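PDB 6BDE: 2,4-dihydroxyhept-2-ene-1,7-dioic acid aldolase from Kordia algicida OT-1, which binds heme and, as an H-NOX family member, probably senses nitric oxide through the heme iron. Local coordinates for residues A87-K90 with E94-A97; V120-T125 with T130-S135; I161-K166 with E171-I176. The protein carries 1 engineered substitution. All coordinates share one frame; numbering follows the deposited sequence.

Contact 1. Residues A87-K90 with E94-A97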
loop_
_atom_site.group_PDB
_atom_site.type_symbol
_atom_site.label_atom_id
_atom_site.label_comp_id
_atom_site.label_asym_id
_atom_site.label_seq_id
_atom_site.Cartn_x
_atom_site.Cartn_y
_atom_site.Cartn_z
ATOM N N ALA A 87 8.070 7.294 -14.426
ATOM C CA ALA A 87 9.244 7.462 -15.274
ATOM C C ALA A 87 10.159 8.585 -14.802
ATOM O O ALA A 87 11.276 8.705 -15.315
ATOM C CB ALA A 87 8.817 7.722 -16.720
ATOM N N THR A 88 9.711 9.408 -13.851
ATOM C CA THR A 88 10.576 10.439 -13.289
ATOM C C THR A 88 11.797 9.830 -12.609
ATOM O O THR A 88 12.887 10.411 -12.648
ATOM C CB THR A 88 9.775 11.301 -12.306
ATOM O OG1 THR A 88 9.011 12.272 -13.033
ATOM C CG2 THR A 88 10.684 12.020 -11.314
ATOM N N TYR A 89 11.645 8.647 -12.023
ATOM C CA TYR A 89 12.691 8.030 -11.224
ATOM C C TYR A 89 13.404 6.931 -12.002
ATOM O O TYR A 89 12.813 6.249 -12.842
ATOM C CB TYR A 89 12.108 7.462 -9.930
ATOM C CG TYR A 89 11.429 8.518 -9.094
ATOM C CD1 TYR A 89 12.163 9.334 -8.246
ATOM C CD2 TYR A 89 10.058 8.719 -9.174
ATOM C CE1 TYR A 89 11.551 10.308 -7.488
ATOM C CE2 TYR A 89 9.435 9.693 -8.420
ATOM C CZ TYR A 89 10.187 10.483 -7.578
ATOM O OH TYR A 89 9.569 11.454 -6.826
ATOM N N LYS A 90 14.695 6.775 -11.711
ATOM C CA LYS A 90 15.518 5.731 -12.301
ATOM C C LYS A 90 16.101 4.789 -11.260
ATOM O O LYS A 90 16.786 3.827 -11.627
ATOM C CB LYS A 90 16.660 6.346 -13.125
ATOM C CG LYS A 90 16.278 6.769 -14.539
ATOM C CD LYS A 90 15.490 8.070 -14.550
ATOM C CE LYS A 90 14.850 8.315 -15.906
ATOM N NZ LYS A 90 13.775 9.341 -15.830
ATOM N N GLU A 94 15.842 6.124 -4.499
ATOM C CA GLU A 94 15.533 7.542 -4.664
ATOM C C GLU A 94 14.029 7.777 -4.730
ATOM O O GLU A 94 13.525 8.772 -4.196
ATOM C CB GLU A 94 16.216 8.084 -5.920
ATOM C CG GLU A 94 16.339 9.599 -5.952
ATOM C CD GLU A 94 17.311 10.127 -4.915
ATOM O OE1 GLU A 94 18.498 9.738 -4.958
ATOM O OE2 GLU A 94 16.889 10.930 -4.057
ATOM N N MET A 95 13.296 6.870 -5.379
ATOM C CA MET A 95 11.847 7.021 -5.472
ATOM C C MET A 95 11.186 6.869 -4.107
ATOM O O MET A 95 10.296 7.651 -3.751
ATOM C CB MET A 95 11.275 6.009 -6.464
ATOM C CG MET A 95 9.760 5.901 -6.437
ATOM S SD MET A 95 9.090 4.951 -7.817
ATOM C CE MET A 95 7.394 4.740 -7.283
ATOM N N LEU A 96 11.608 5.870 -3.326
ATOM C CA LEU A 96 11.024 5.669 -2.005
ATOM C C LEU A 96 11.357 6.818 -1.062
ATOM O O LEU A 96 10.536 7.176 -0.209
ATOM C CB LEU A 96 11.495 4.337 -1.419
ATOM C CG LEU A 96 11.021 3.079 -2.150
ATOM C CD1 LEU A 96 11.451 1.826 -1.402
ATOM C CD2 LEU A 96 9.512 3.102 -2.341
ATOM N N ALA A 97 12.542 7.412 -1.197
ATOM C CA ALA A 97 12.874 8.597 -0.415
ATOM C C ALA A 97 12.161 9.845 -0.915
ATOM O O ALA A 97 12.323 10.913 -0.313
ATOM C CB ALA A 97 14.386 8.825 -0.418
#

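Contact 2. Residues V120-T125 with T130-S135. With HEM (protoporphyrin IX containing Fe), chain B.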
loop_
_atom_site.group_PDB
_atom_site.type_symbol
_atom_site.label_atom_id
_atom_site.label_comp_id
_atom_site.label_asym_id
_atom_site.label_seq_id
_atom_site.Cartn_x
_atom_site.Cartn_y
_atom_site.Cartn_z
ATOM N N VAL A 120 9.205 9.673 6.854
ATOM C CA VAL A 120 10.308 10.539 7.256
ATOM C C VAL A 120 11.603 9.757 7.101
ATOM O O VAL A 120 11.789 8.720 7.751
ATOM C CB VAL A 120 10.142 11.046 8.696
ATOM C CG1 VAL A 120 11.287 11.977 9.065
ATOM C CG2 VAL A 120 8.804 11.744 8.856
ATOM N N VAL A 121 12.493 10.252 6.246
ATOM C CA VAL A 121 13.789 9.617 6.042
ATOM C C VAL A 121 14.696 9.953 7.218
ATOM O O VAL A 121 14.834 11.123 7.597
ATOM C CB VAL A 121 14.415 10.071 4.715
ATOM C CG1 VAL A 121 15.804 9.468 4.548
ATOM C CG2 VAL A 121 13.518 9.689 3.548
ATOM N N GLU A 122 15.306 8.925 7.807
ATOM C CA GLU A 122 16.308 9.108 8.848
ATOM C C GLU A 122 17.721 8.802 8.380
ATOM O O GLU A 122 18.663 9.454 8.833
ATOM C CB GLU A 122 15.983 8.231 10.064
ATOM C CG GLU A 122 14.708 8.634 10.789
ATOM C CD GLU A 122 14.497 7.859 12.075
ATOM O OE1 GLU A 122 15.057 6.749 12.203
ATOM O OE2 GLU A 122 13.771 8.360 12.959
ATOM N N GLU A 123 17.887 7.827 7.487
ATOM C CA GLU A 123 19.176 7.498 6.896
ATOM C C GLU A 123 18.962 7.129 5.436
ATOM O O GLU A 123 17.917 6.586 5.067
ATOM C CB GLU A 123 19.868 6.340 7.629
ATOM C CG GLU A 123 20.158 6.603 9.097
ATOM C CD GLU A 123 20.641 5.365 9.823
ATOM O OE1 GLU A 123 21.272 4.502 9.176
ATOM O OE2 GLU A 123 20.386 5.252 11.040
ATOM N N LYS A 124 19.960 7.425 4.606
ATOM C CA LYS A 124 19.854 7.134 3.181
ATOM C C LYS A 124 21.243 7.029 2.570
ATOM O O LYS A 124 22.058 7.944 2.718
ATOM C CB LYS A 124 19.044 8.213 2.453
ATOM C CG LYS A 124 19.013 8.039 0.943
ATOM C CD LYS A 124 18.277 9.179 0.262
ATOM C CE LYS A 124 18.131 8.925 -1.231
ATOM N NZ LYS A 124 19.435 8.604 -1.874
ATOM N N THR A 125 21.501 5.917 1.892
ATOM C CA THR A 125 22.649 5.762 1.011
ATOM C C THR A 125 22.134 5.392 -0.381
ATOM O O THR A 125 20.930 5.430 -0.650
ATOM C CB THR A 125 23.628 4.714 1.546
ATOM O OG1 THR A 125 23.057 3.408 1.410
ATOM C CG2 THR A 125 23.948 4.973 3.012
ATOM N N THR A 130 16.308 4.118 5.490
ATOM C CA THR A 130 15.558 3.911 6.722
ATOM C C THR A 130 14.536 5.030 6.852
ATOM O O THR A 130 14.907 6.208 6.901
ATOM C CB THR A 130 16.483 3.876 7.940
ATOM O OG1 THR A 130 17.380 2.762 7.832
ATOM C CG2 THR A 130 15.671 3.742 9.223
ATOM N N MET A 131 13.257 4.663 6.901
ATOM C CA MET A 131 12.171 5.628 6.969
ATOM C C MET A 131 11.217 5.267 8.097
ATOM O O MET A 131 11.054 4.095 8.446
ATOM C CB MET A 131 11.393 5.698 5.648
ATOM C CG MET A 131 12.170 6.287 4.488
ATOM S SD MET A 131 11.107 6.617 3.072
ATOM C CE MET A 131 10.477 4.977 2.731
ATOM N N ILE A 132 10.584 6.291 8.660
ATOM C CA ILE A 132 9.561 6.122 9.684
ATOM C C ILE A 132 8.201 6.318 9.031
ATOM O O ILE A 132 7.924 7.381 8.461
ATOM C CB ILE A 132 9.759 7.100 10.853
ATOM C CG1 ILE A 132 11.159 6.952 11.447
ATOM C CG2 ILE A 132 8.705 6.860 11.923
ATOM C CD1 ILE A 132 11.436 5.578 12.016
ATOM N N TYR A 133 7.360 5.295 9.108
ATOM C CA TYR A 133 6.001 5.342 8.590
ATOM C C TYR A 133 5.053 5.654 9.738
ATOM O O TYR A 133 5.120 5.016 10.792
ATOM C CB TYR A 133 5.633 4.010 7.929
ATOM C CG TYR A 133 4.150 3.784 7.711
ATOM C CD1 TYR A 133 3.525 4.228 6.554
ATOM C CD2 TYR A 133 3.383 3.103 8.648
ATOM C CE1 TYR A 133 2.176 4.016 6.343
ATOM C CE2 TYR A 133 2.031 2.889 8.448
ATOM C CZ TYR A 133 1.434 3.348 7.293
ATOM O OH TYR A 133 0.090 3.137 7.082
ATOM N N LYS A 134 4.180 6.639 9.538
ATOM C CA LYS A 134 3.202 7.027 10.547
ATOM C C LYS A 134 1.844 7.180 9.883
ATOM O O LYS A 134 1.705 7.936 8.916
ATOM C CB LYS A 134 3.612 8.326 11.248
ATOM C CG LYS A 134 4.669 8.134 12.321
ATOM C CD LYS A 134 4.817 9.367 13.198
ATOM C CE LYS A 134 5.940 9.182 14.206
ATOM N NZ LYS A 134 6.047 10.322 15.156
ATOM N N SER A 135 0.850 6.461 10.405
ATOM C CA SER A 135 -0.522 6.555 9.922
ATOM C C SER A 135 -1.470 5.870 10.895
ATOM O O SER A 135 -1.215 4.740 11.324
ATOM C CB SER A 135 -0.657 5.929 8.533
ATOM O OG SER A 135 -2.021 5.819 8.163
HETATM C CHA HEM B . -2.546 5.787 0.262
HETATM C CHB HEM B . -1.515 7.361 -4.831
HETATM C CHC HEM B . 3.686 5.607 -4.339
HETATM C CHD HEM B . 2.586 3.800 0.686
HETATM C C1A HEM B . -2.330 6.309 -1.346
HETATM C C2A HEM B . -3.605 6.576 -1.899
HETATM C C3A HEM B . -3.344 6.965 -3.150
HETATM C C4A HEM B . -1.941 6.894 -3.257
HETATM C CMA HEM B . -4.344 7.395 -4.221
HETATM C CAA HEM B . -4.968 6.479 -1.215
HETATM C CBA HEM B . -5.261 7.829 -0.553
HETATM C CGA HEM B . -6.667 7.865 0.039
HETATM O O1A HEM B . -7.147 8.956 0.447
HETATM O O2A HEM B . -7.350 6.810 0.121
HETATM C C1B HEM B . 0.062 6.878 -4.961
HETATM C C2B HEM B . 0.719 6.851 -6.355
HETATM C C3B HEM B . 2.053 6.391 -6.154
HETATM C C4B HEM B . 2.158 6.165 -4.674
HETATM C CMB HEM B . 0.066 7.250 -7.679
HETATM C CAB HEM B . 3.152 6.186 -7.191
HETATM C CBB HEM B . 3.538 7.179 -7.965
HETATM C C1C HEM B . 3.489 4.955 -2.768
HETATM C C2C HEM B . 4.565 4.098 -2.447
HETATM C C3C HEM B . 4.287 3.657 -1.209
HETATM C C4C HEM B . 3.072 4.281 -0.870
HETATM C CMC HEM B . 5.775 3.754 -3.312
HETATM C CAC HEM B . 5.112 2.703 -0.351
HETATM C CBC HEM B . 5.845 3.180 0.632
HETATM C C1D HEM B . 0.989 4.301 0.731
HETATM C C2D HEM B . 0.301 3.653 1.908
HETATM C C3D HEM B . -1.037 4.130 1.853
HETATM C C4D HEM B . -1.112 5.061 0.623
HETATM C CMD HEM B . 0.902 2.709 2.946
HETATM C CAD HEM B . -2.166 3.788 2.824
HETATM C CBD HEM B . -2.651 5.030 3.564
HETATM C CGD HEM B . -1.963 5.099 4.923
HETATM O O1D HEM B . -0.980 4.350 5.161
HETATM O O2D HEM B . -2.380 5.906 5.794
HETATM N NA HEM B . -1.201 6.414 -2.165
HETATM N NB HEM B . 0.956 6.357 -3.819
HETATM N NC HEM B . 2.450 5.081 -1.840
HETATM N ND HEM B . 0.191 5.146 -0.201
HETATM FE FE HEM B . 0.781 6.217 -1.811
#

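Contact 3. Residues I161-K166 with E171-I176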
loop_
_atom_site.group_PDB
_atom_site.type_symbol
_atom_site.label_atom_id
_atom_site.label_comp_id
_atom_site.label_asym_id
_atom_site.label_seq_id
_atom_site.Cartn_x
_atom_site.Cartn_y
_atom_site.Cartn_z
ATOM N N ILE A 161 12.886 -4.652 6.422
ATOM C CA ILE A 161 12.574 -5.055 7.787
ATOM C C ILE A 161 11.655 -4.007 8.397
ATOM O O ILE A 161 11.925 -2.803 8.299
ATOM C CB ILE A 161 13.853 -5.226 8.627
ATOM C CG1 ILE A 161 14.769 -6.273 7.989
ATOM C CG2 ILE A 161 13.508 -5.609 10.059
ATOM C CD1 ILE A 161 16.154 -6.322 8.593
ATOM N N LEU A 162 10.573 -4.462 9.018
ATOM C CA LEU A 162 9.596 -3.585 9.648
ATOM C C LEU A 162 9.693 -3.721 11.161
ATOM O O LEU A 162 9.624 -4.833 11.695
ATOM C CB LEU A 162 8.176 -3.911 9.180
ATOM C CG LEU A 162 7.673 -3.231 7.902
ATOM C CD1 LEU A 162 8.471 -3.674 6.681
ATOM C CD2 LEU A 162 6.187 -3.494 7.704
ATOM N N GLU A 163 9.854 -2.591 11.845
ATOM C CA GLU A 163 9.899 -2.540 13.303
ATOM C C GLU A 163 8.740 -1.676 13.781
ATOM O O GLU A 163 8.721 -0.466 13.534
ATOM C CB GLU A 163 11.235 -1.984 13.798
ATOM C CG GLU A 163 12.450 -2.789 13.375
ATOM C CD GLU A 163 13.726 -2.292 14.028
ATOM O OE1 GLU A 163 13.669 -1.266 14.740
ATOM O OE2 GLU A 163 14.785 -2.923 13.829
ATOM N N LYS A 164 7.778 -2.296 14.460
ATOM C CA LYS A 164 6.621 -1.575 14.977
ATOM C C LYS A 164 7.035 -0.794 16.217
ATOM O O LYS A 164 7.271 -1.380 17.279
ATOM C CB LYS A 164 5.483 -2.542 15.293
ATOM C CG LYS A 164 4.930 -3.273 14.082
ATOM C CD LYS A 164 3.710 -4.101 14.453
ATOM C CE LYS A 164 3.295 -5.018 13.316
ATOM N NZ LYS A 164 2.300 -6.033 13.759
ATOM N N ILE A 165 7.133 0.530 16.084
ATOM C CA ILE A 165 7.423 1.364 17.246
ATOM C C ILE A 165 6.209 1.427 18.163
ATOM O O ILE A 165 6.332 1.320 19.390
ATOM C CB ILE A 165 7.879 2.765 16.802
ATOM C CG1 ILE A 165 8.951 2.657 15.713
ATOM C CG2 ILE A 165 8.404 3.551 17.990
ATOM C CD1 ILE A 165 10.153 1.824 16.112
ATOM N N LYS A 166 5.024 1.604 17.588
ATOM C CA LYS A 166 3.768 1.423 18.299
ATOM C C LYS A 166 3.183 0.070 17.919
ATOM O O LYS A 166 3.183 -0.308 16.744
ATOM C CB LYS A 166 2.779 2.546 17.972
ATOM C CG LYS A 166 3.279 3.933 18.352
ATOM C CD LYS A 166 2.431 5.030 17.725
ATOM C CE LYS A 166 1.116 5.218 18.466
ATOM N NZ LYS A 166 0.166 6.065 17.690
ATOM N N GLU A 171 3.001 3.421 13.901
ATOM C CA GLU A 171 4.340 3.973 13.711
ATOM C C GLU A 171 5.282 2.803 13.470
ATOM O O GLU A 171 5.490 1.979 14.366
ATOM C CB GLU A 171 4.791 4.803 14.913
ATOM C CG GLU A 171 6.141 5.474 14.705
ATOM C CD GLU A 171 6.633 6.202 15.939
ATOM O OE1 GLU A 171 5.839 6.374 16.888
ATOM O OE2 GLU A 171 7.817 6.599 15.961
ATOM N N VAL A 172 5.837 2.722 12.263
ATOM C CA VAL A 172 6.646 1.584 11.840
ATOM C C VAL A 172 7.929 2.102 11.210
ATOM O O VAL A 172 7.889 2.964 10.326
ATOM C CB VAL A 172 5.886 0.684 10.846
ATOM C CG1 VAL A 172 6.738 -0.515 10.454
ATOM C CG2 VAL A 172 4.558 0.231 11.436
ATOM N N LYS A 173 9.065 1.572 11.659
ATOM C CA LYS A 173 10.358 1.890 11.068
ATOM C C LYS A 173 10.649 0.903 9.943
ATOM O O LYS A 173 10.689 -0.311 10.172
ATOM C CB LYS A 173 11.464 1.845 12.121
ATOM C CG LYS A 173 12.839 2.224 11.589
ATOM C CD LYS A 173 13.940 1.807 12.550
ATOM C CE LYS A 173 14.931 2.936 12.784
ATOM N NZ LYS A 173 16.027 2.535 13.709
ATOM N N PHE A 174 10.846 1.423 8.735
ATOM C CA PHE A 174 11.206 0.615 7.576
ATOM C C PHE A 174 12.718 0.660 7.397
ATOM O O PHE A 174 13.295 1.740 7.237
ATOM C CB PHE A 174 10.512 1.125 6.313
ATOM C CG PHE A 174 9.078 0.695 6.184
ATOM C CD1 PHE A 174 8.092 1.271 6.968
ATOM C CD2 PHE A 174 8.714 -0.273 5.265
ATOM C CE1 PHE A 174 6.771 0.881 6.843
ATOM C CE2 PHE A 174 7.395 -0.666 5.134
ATOM C CZ PHE A 174 6.422 -0.090 5.924
ATOM N N ILE A 175 13.354 -0.505 7.423
ATOM C CA ILE A 175 14.786 -0.627 7.173
ATOM C C ILE A 175 14.938 -1.331 5.831
ATOM O O ILE A 175 14.754 -2.549 5.728
ATOM C CB ILE A 175 15.508 -1.381 8.296
ATOM C CG1 ILE A 175 15.130 -0.794 9.657
ATOM C CG2 ILE A 175 17.013 -1.317 8.091
ATOM C CD1 ILE A 175 15.808 -1.472 10.827
ATOM N N ILE A 176 15.269 -0.565 4.796
ATOM C CA ILE A 176 15.328 -1.054 3.424
ATOM C C ILE A 176 16.788 -1.165 3.008
ATOM O O ILE A 176 17.544 -0.191 3.099
ATOM C CB ILE A 176 14.554 -0.133 2.468
ATOM C CG1 ILE A 176 13.111 0.042 2.946
ATOM C CG2 ILE A 176 14.587 -0.688 1.056
ATOM C CD1 ILE A 176 12.536 1.413 2.660
#

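Contact 1. Residues A87-K90 with E94-A97
Two first torsions set the contact between Tyr89 and Met95. Tyr89 carries CG opposite its own carbonyl carbon (chi1 -59°), which brings the ring up to the helix 92-96 at Met95 CA. Met95 places CG on the far side from its amide nitrogen (chi1 169°) and stays extended to the methyl, so the thioether chain runs across the phenol at about a right angle. The backbone of Met95 rests on the aromatic face: Met95 CA lies 3.9 Å from the ring centroid and only 23° off the normal, a CH-pi contact displaced toward the rim. Beside it, Met95 CB packs on Tyr89 CG at 3.6 Å. Further along the chain the sulfur makes a looser Met-aromatic contact, with Met95 SD 4.9 Å from the centroid of the Tyr89 ring and approaching obliquely. The other face of the phenol is taken by its sequence neighbour, for Thr88 CG2 sits 3.8 Å above the ring plane, over its centre; the ring is thus sandwiched between a methyl and a helix backbone. Tyrosine suits this place because its flat carbon faces can be packed against while its hydroxyl reaches a polar partner, His102 ND1, which also limits how the ring can move. Methionine suits the other side: its long, flexible side chain comes within about 4 Å of the heme (nearest atoms), and it also touches Ile103 and Thr150. On the loop, Lys90 curls back so that its NZ donates a 2.6 Å hydrogen bond to Ala87 O. Between Tyr89 and Met95 the attraction is therefore dispersion and weak CH-pi, while the Tyr89 hydroxyl bonds His102, which implies that shape complementarity ties this loop to the helix beside the heme.

Contact 2. Residues V120-T125 with T130-S135
Val120 and Ile132 face each other as an antiparallel hydrogen-bonded pair, each satisfying the other's backbone: Val120 N donates to Ile132 O at 3.1 Å, and Ile132 N returns a bond to Val120 O at 2.9 Å. That second acceptor also receives a CA-H...O contact from Met131 CA. At the next pair, non-hydrogen-bonded, Val121 CG2 packs on Met131 CG at 3.8 Å, two apolar chains suited to the side where Met131 also meets Met147. Beyond it the register slips. Thr130 O accepts from Glu122 N at 2.9 Å, nearly straight (171°), and more weakly from Glu123 N, while Thr130 N donates to Glu123 O at 3.0 Å. With chi1 at -66° and an extended chain, Glu122 lays its carboxylate across Ile132, Glu122 OE2 lying 3.3 Å from Ile132 CG1; this has little attraction of its own, but the glutamate sits at the surface.

Farther along the strand, one heme propionate is gripped at both oxygens. The longer Tyr133 donates from OH to HEM O1D at 2.5 Å, in the ring plane, and its hydroxyl also bonds Met139 N. Short Ser135 donates from OG to HEM O2D, a very short bond of doubtful exact length, and also bonds Arg137 N; Arg137 NE bonds the heme too. Glu122 and Glu123 opposite Thr130 form a classic beta bulge, and Tyr133, Ser135 and Arg137 make the Tyr-x-Ser-x-Arg motif characteristic of H-NOX heme domains.

Contact 3. Residues I161-K166 with E171-I176
Backbone bonding zips Ile161 to Ile175 and Glu163 to Lys173. Each is an antiparallel hydrogen-bonded pair with reciprocal N-H to O bonds, such as Ile175 N to Ile161 O at 2.8 Å. Near the turn the ladder ends in a bifurcated acceptor: Glu171 O takes Ile165 N at 2.8 Å, with a bent angle of 132°, and Lys166 N at 3.3 Å, the latter in the carbonyl plane on a lone pair. One oxygen thus holds two successive amides.

These strands, 158-164 and 171-178, form a beta hairpin at the end of the antiparallel sheet, with 171-178 passing on to 128-134 on its other side.

Apolar packing gathers on the face of Leu162, Val172 and Phe174, which turns toward helix 140-153. A chi1 of -87° sets the Leu162 branch beside its own amide nitrogen and over the Phe174 ring: Leu162 CG is 4.0 Å from the centroid, 19° off the normal, in a CH-pi contact, and Leu162 CD1 reaches Phe174 CE2 at 3.5 Å. Branched leucine and flat phenylalanine fit closely there, and Leu162 CG also meets Val172 CG1 at 3.8 Å.

Glu163 and Lys173 share the other face with Ile161 and Ile175. They run side by side, their long chains packing methylenes across the strands while the charges stay outermost; Glu163 OE1 and Lys173 NZ remain 4.6 Å apart, too far for a salt bridge though probably attractive. Separately, Glu171 crosses Lys166 at about a right angle, Glu171 CB 3.7 Å from Lys166 CD, while Lys166 NZ bonds Thr170.

The three contacts follow one another along the chain without overlap. Contacts 2 and 3, with centres about 9 Å apart, belong to one antiparallel sheet: strand 128-134 of contact 2 pairs with strand 171-178 of contact 3, where Phe174 packs against Tyr133. Contact 1 lies off this sheet, its centre about 15 Å from that of contact 2 and about 21 Å from that of contact 3. Leu96 of helix 92-96 bridges the gap, touching the heme, Met131 and Ile176, while Ala97 packs on Val121. The heme is thus flanked by a helical element and by the sheet that holds its propionate, both parts of one H-NOX fold.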